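Long-range contact in endo-1,4-beta-xylanase 1 (Hypocrea jecorina, PDB 1XYN), which hydrolyses internal beta-1,4-xylosidic bonds in the main chain of xylan, a plant cell wall hemicellulose, releasing xylooligosaccharides and xylose: residues K92-E106 against V137-L151. Residues are numbered along the deposited sequence; the frame is centred on the assembly and turned at random.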
# COMPACT_ATOMS: atom_id res chain seq x y z
N LYS A 92 -21.25 7.92 4.42
CA LYS A 92 -21.56 9.25 4.93
C LYS A 92 -22.93 9.76 4.49
O LYS A 92 -23.59 10.49 5.23
CB LYS A 92 -20.47 10.22 4.51
CG LYS A 92 -19.16 9.97 5.24
CD LYS A 92 -19.30 10.38 6.70
CE LYS A 92 -18.09 9.98 7.49
NZ LYS A 92 -18.10 10.66 8.81
N GLY A 93 -23.35 9.37 3.29
CA GLY A 93 -24.63 9.82 2.80
C GLY A 93 -24.77 9.54 1.32
O GLY A 93 -24.25 8.54 0.83
N THR A 94 -25.49 10.40 0.61
CA THR A 94 -25.67 10.25 -0.82
C THR A 94 -25.70 11.59 -1.55
O THR A 94 -25.72 12.66 -0.93
CB THR A 94 -26.99 9.49 -1.18
OG1 THR A 94 -28.12 10.28 -0.82
CG2 THR A 94 -27.06 8.12 -0.49
N VAL A 95 -25.70 11.50 -2.87
CA VAL A 95 -25.76 12.65 -3.75
C VAL A 95 -26.32 12.13 -5.06
O VAL A 95 -25.95 11.05 -5.51
CB VAL A 95 -24.37 13.29 -3.99
CG1 VAL A 95 -23.37 12.24 -4.47
CG2 VAL A 95 -24.48 14.43 -5.00
N THR A 96 -27.31 12.82 -5.59
CA THR A 96 -27.89 12.42 -6.86
C THR A 96 -27.22 13.31 -7.90
O THR A 96 -27.23 14.54 -7.79
CB THR A 96 -29.41 12.63 -6.86
OG1 THR A 96 -29.97 11.89 -5.77
CG2 THR A 96 -30.02 12.14 -8.17
N SER A 97 -26.57 12.67 -8.86
CA SER A 97 -25.88 13.41 -9.88
C SER A 97 -25.79 12.61 -11.16
O SER A 97 -25.65 11.38 -11.13
CB SER A 97 -24.47 13.76 -9.39
OG SER A 97 -23.86 14.72 -10.23
N ASP A 98 -25.98 13.30 -12.28
CA ASP A 98 -25.88 12.73 -13.60
C ASP A 98 -26.63 11.44 -13.91
O ASP A 98 -26.08 10.51 -14.50
CB ASP A 98 -24.40 12.57 -13.95
CG ASP A 98 -23.61 13.84 -13.68
OD1 ASP A 98 -23.80 14.83 -14.41
OD2 ASP A 98 -22.84 13.86 -12.70
N GLY A 99 -27.91 11.40 -13.54
CA GLY A 99 -28.73 10.23 -13.83
C GLY A 99 -28.81 9.14 -12.76
O GLY A 99 -29.50 8.14 -12.96
N ALA A 100 -28.12 9.31 -11.64
CA ALA A 100 -28.18 8.31 -10.59
C ALA A 100 -27.72 8.83 -9.24
O ALA A 100 -27.20 9.95 -9.13
CB ALA A 100 -27.34 7.10 -10.97
N THR A 101 -27.93 8.02 -8.20
CA THR A 101 -27.53 8.38 -6.85
C THR A 101 -26.20 7.70 -6.55
O THR A 101 -25.90 6.63 -7.08
CB THR A 101 -28.57 7.89 -5.79
OG1 THR A 101 -29.90 8.12 -6.27
CG2 THR A 101 -28.38 8.65 -4.49
N TYR A 102 -25.40 8.34 -5.70
CA TYR A 102 -24.09 7.82 -5.32
C TYR A 102 -24.01 7.70 -3.81
O TYR A 102 -24.46 8.58 -3.09
CB TYR A 102 -22.98 8.80 -5.74
CG TYR A 102 -22.78 8.94 -7.23
CD1 TYR A 102 -23.75 9.54 -8.04
CD2 TYR A 102 -21.61 8.47 -7.84
CE1 TYR A 102 -23.57 9.67 -9.42
CE2 TYR A 102 -21.41 8.60 -9.21
CZ TYR A 102 -22.39 9.20 -9.99
OH TYR A 102 -22.20 9.31 -11.35
N THR A 103 -23.45 6.60 -3.31
CA THR A 103 -23.29 6.46 -1.87
C THR A 103 -21.89 6.99 -1.56
O THR A 103 -20.91 6.61 -2.20
CB THR A 103 -23.47 5.00 -1.38
OG1 THR A 103 -22.42 4.18 -1.89
CG2 THR A 103 -24.80 4.44 -1.85
N ILE A 104 -21.83 7.95 -0.66
CA ILE A 104 -20.56 8.56 -0.29
C ILE A 104 -19.93 7.81 0.87
O ILE A 104 -20.62 7.41 1.80
CB ILE A 104 -20.78 10.04 0.06
CG1 ILE A 104 -21.41 10.75 -1.14
CG2 ILE A 104 -19.47 10.70 0.47
CD1 ILE A 104 -21.82 12.18 -0.86
N TRP A 105 -18.62 7.59 0.78
CA TRP A 105 -17.85 6.90 1.80
C TRP A 105 -16.62 7.72 2.15
O TRP A 105 -16.15 8.53 1.35
CB TRP A 105 -17.33 5.54 1.31
CG TRP A 105 -18.35 4.57 0.85
CD1 TRP A 105 -19.09 4.65 -0.30
CD2 TRP A 105 -18.72 3.35 1.49
NE1 TRP A 105 -19.89 3.53 -0.42
CE2 TRP A 105 -19.68 2.72 0.66
CE3 TRP A 105 -18.32 2.72 2.68
CZ2 TRP A 105 -20.26 1.48 0.99
CZ3 TRP A 105 -18.89 1.49 3.00
CH2 TRP A 105 -19.86 0.88 2.15
N GLU A 106 -16.12 7.53 3.36
CA GLU A 106 -14.90 8.18 3.80
C GLU A 106 -14.07 7.03 4.34
O GLU A 106 -14.58 6.15 5.04
CB GLU A 106 -15.14 9.22 4.89
CG GLU A 106 -13.82 9.78 5.46
CD GLU A 106 -13.97 11.08 6.25
OE1 GLU A 106 -14.89 11.18 7.09
OE2 GLU A 106 -13.16 12.01 6.02
N VAL A 137 -19.58 13.37 -15.83
CA VAL A 137 -19.51 13.43 -14.38
C VAL A 137 -19.32 14.88 -13.95
O VAL A 137 -18.23 15.44 -14.10
CB VAL A 137 -18.32 12.57 -13.85
CG1 VAL A 137 -18.16 12.73 -12.34
CG2 VAL A 137 -18.53 11.13 -14.19
N THR A 138 -20.40 15.50 -13.47
CA THR A 138 -20.36 16.88 -12.99
C THR A 138 -19.63 16.84 -11.64
O THR A 138 -20.26 16.69 -10.58
CB THR A 138 -21.79 17.47 -12.83
OG1 THR A 138 -22.54 17.24 -14.03
CG2 THR A 138 -21.74 18.95 -12.59
N VAL A 139 -18.31 16.95 -11.67
CA VAL A 139 -17.49 16.89 -10.47
C VAL A 139 -17.83 17.83 -9.31
O VAL A 139 -17.61 17.48 -8.15
CB VAL A 139 -15.98 17.00 -10.80
CG1 VAL A 139 -15.52 15.76 -11.56
CG2 VAL A 139 -15.71 18.24 -11.62
N GLN A 140 -18.36 19.01 -9.61
CA GLN A 140 -18.71 19.97 -8.56
C GLN A 140 -19.80 19.43 -7.63
O GLN A 140 -19.75 19.65 -6.43
CB GLN A 140 -19.15 21.32 -9.12
CG GLN A 140 -18.04 22.36 -9.18
CD GLN A 140 -17.37 22.64 -7.85
OE1 GLN A 140 -17.96 23.20 -6.93
NE2 GLN A 140 -16.09 22.27 -7.74
N ASN A 141 -20.78 18.73 -8.20
CA ASN A 141 -21.85 18.15 -7.40
C ASN A 141 -21.28 17.22 -6.32
O ASN A 141 -21.82 17.14 -5.21
CB ASN A 141 -22.83 17.39 -8.29
CG ASN A 141 -23.64 18.32 -9.20
OD1 ASN A 141 -23.61 19.54 -9.05
ND2 ASN A 141 -24.37 17.73 -10.14
N HIS A 142 -20.19 16.53 -6.64
CA HIS A 142 -19.56 15.63 -5.69
C HIS A 142 -18.74 16.41 -4.67
O HIS A 142 -18.78 16.10 -3.49
CB HIS A 142 -18.69 14.59 -6.40
CG HIS A 142 -19.50 13.63 -7.23
ND1 HIS A 142 -20.06 12.50 -6.70
CD2 HIS A 142 -19.91 13.70 -8.52
CE1 HIS A 142 -20.79 11.90 -7.63
NE2 HIS A 142 -20.72 12.61 -8.74
N PHE A 143 -18.05 17.45 -5.12
CA PHE A 143 -17.26 18.26 -4.21
C PHE A 143 -18.17 19.00 -3.21
O PHE A 143 -17.81 19.18 -2.04
CB PHE A 143 -16.41 19.26 -4.99
CG PHE A 143 -15.44 18.63 -5.96
CD1 PHE A 143 -14.87 17.38 -5.69
CD2 PHE A 143 -15.08 19.28 -7.13
CE1 PHE A 143 -13.97 16.80 -6.57
CE2 PHE A 143 -14.18 18.71 -8.02
CZ PHE A 143 -13.62 17.47 -7.74
N ASN A 144 -19.34 19.44 -3.68
CA ASN A 144 -20.29 20.14 -2.83
C ASN A 144 -20.85 19.17 -1.79
O ASN A 144 -20.84 19.45 -0.60
CB ASN A 144 -21.44 20.75 -3.65
CG ASN A 144 -21.02 21.98 -4.46
OD1 ASN A 144 -19.90 22.47 -4.33
ND2 ASN A 144 -21.92 22.48 -5.28
N ALA A 145 -21.30 18.00 -2.26
CA ALA A 145 -21.85 16.96 -1.39
C ALA A 145 -20.83 16.49 -0.36
O ALA A 145 -21.16 16.26 0.80
CB ALA A 145 -22.33 15.80 -2.22
N TRP A 146 -19.58 16.38 -0.79
CA TRP A 146 -18.51 15.96 0.10
C TRP A 146 -18.29 17.00 1.19
O TRP A 146 -18.25 16.67 2.37
CB TRP A 146 -17.21 15.71 -0.69
CG TRP A 146 -17.25 14.49 -1.60
CD1 TRP A 146 -18.19 13.49 -1.62
CD2 TRP A 146 -16.29 14.15 -2.62
NE1 TRP A 146 -17.87 12.55 -2.57
CE2 TRP A 146 -16.72 12.93 -3.20
CE3 TRP A 146 -15.12 14.75 -3.09
CZ2 TRP A 146 -16.01 12.30 -4.23
CZ3 TRP A 146 -14.42 14.13 -4.11
CH2 TRP A 146 -14.87 12.92 -4.67
N ALA A 147 -18.20 18.26 0.79
CA ALA A 147 -17.99 19.36 1.72
C ALA A 147 -19.11 19.46 2.75
O ALA A 147 -18.84 19.65 3.94
CB ALA A 147 -17.86 20.68 0.96
N SER A 148 -20.36 19.28 2.30
CA SER A 148 -21.53 19.37 3.18
C SER A 148 -21.59 18.28 4.24
O SER A 148 -22.25 18.44 5.27
CB SER A 148 -22.83 19.39 2.37
OG SER A 148 -23.10 18.15 1.75
N LEU A 149 -20.90 17.16 3.99
CA LEU A 149 -20.85 16.05 4.93
C LEU A 149 -19.57 16.07 5.75
O LEU A 149 -19.28 15.13 6.49
CB LEU A 149 -20.97 14.72 4.18
CG LEU A 149 -22.30 14.49 3.46
CD1 LEU A 149 -22.21 13.28 2.53
CD2 LEU A 149 -23.41 14.31 4.48
N GLY A 150 -18.80 17.15 5.62
CA GLY A 150 -17.56 17.27 6.37
C GLY A 150 -16.32 16.73 5.67
O GLY A 150 -15.24 16.65 6.26
N LEU A 151 -16.48 16.31 4.41
CA LEU A 151 -15.36 15.79 3.63
C LEU A 151 -14.70 16.99 2.96
O LEU A 151 -15.07 17.41 1.86
CB LEU A 151 -15.85 14.74 2.62
CG LEU A 151 -16.67 13.58 3.21
CD1 LEU A 151 -16.85 12.48 2.18
CD2 LEU A 151 -15.99 13.02 4.45
O HOH W 1 -21.57 11.92 -11.29
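Val95 and Ala145 meet where helix 139-148 runs nearly antiparallel to strand 92-97 (155° between axes, closest approach 8.8 Å), packing the single helix of this family 11 jelly roll against the hairpin 92-106. At the type I' turn, Asp98 takes hold of the chain just before the helix: Thr138 OG1 donates to the syn lone pair of Asp98 OD1 (2.7 Å), while Ser97 OG and Thr138 N (3.0 Å) both donate to Asp98 OD2, from opposite faces of the carboxylate. Asn141 ND2 donates to Ser97 OG, 3.1 Å away and close to the amide plane of Asn141. Next along, His142 stands edge-on to Tyr102 in a T-shaped pair, planes at 80°, with His142 CE1 over the centre of the Tyr102 ring. A water joins Asp98 OD2, Tyr102 OH and His142 NE2; Arg128 hydrogen-bonds Tyr102 OH, and Ser126 OG bonds His142 ND1. Ile104, its CG1 beside the backbone N (chi1 -58°), turns CG2 to Leu151 CD1 (3.6 Å) and Trp146 CD1, while its CD1 meets Leu149 CD1 tip to tip (3.6 Å). Were Asp98 an alanine, Thr138 OG1 and N would probably lose their acceptors. Polar bonds thus tie the helix start to the turn; its far end rests on the hairpin by apolar contact.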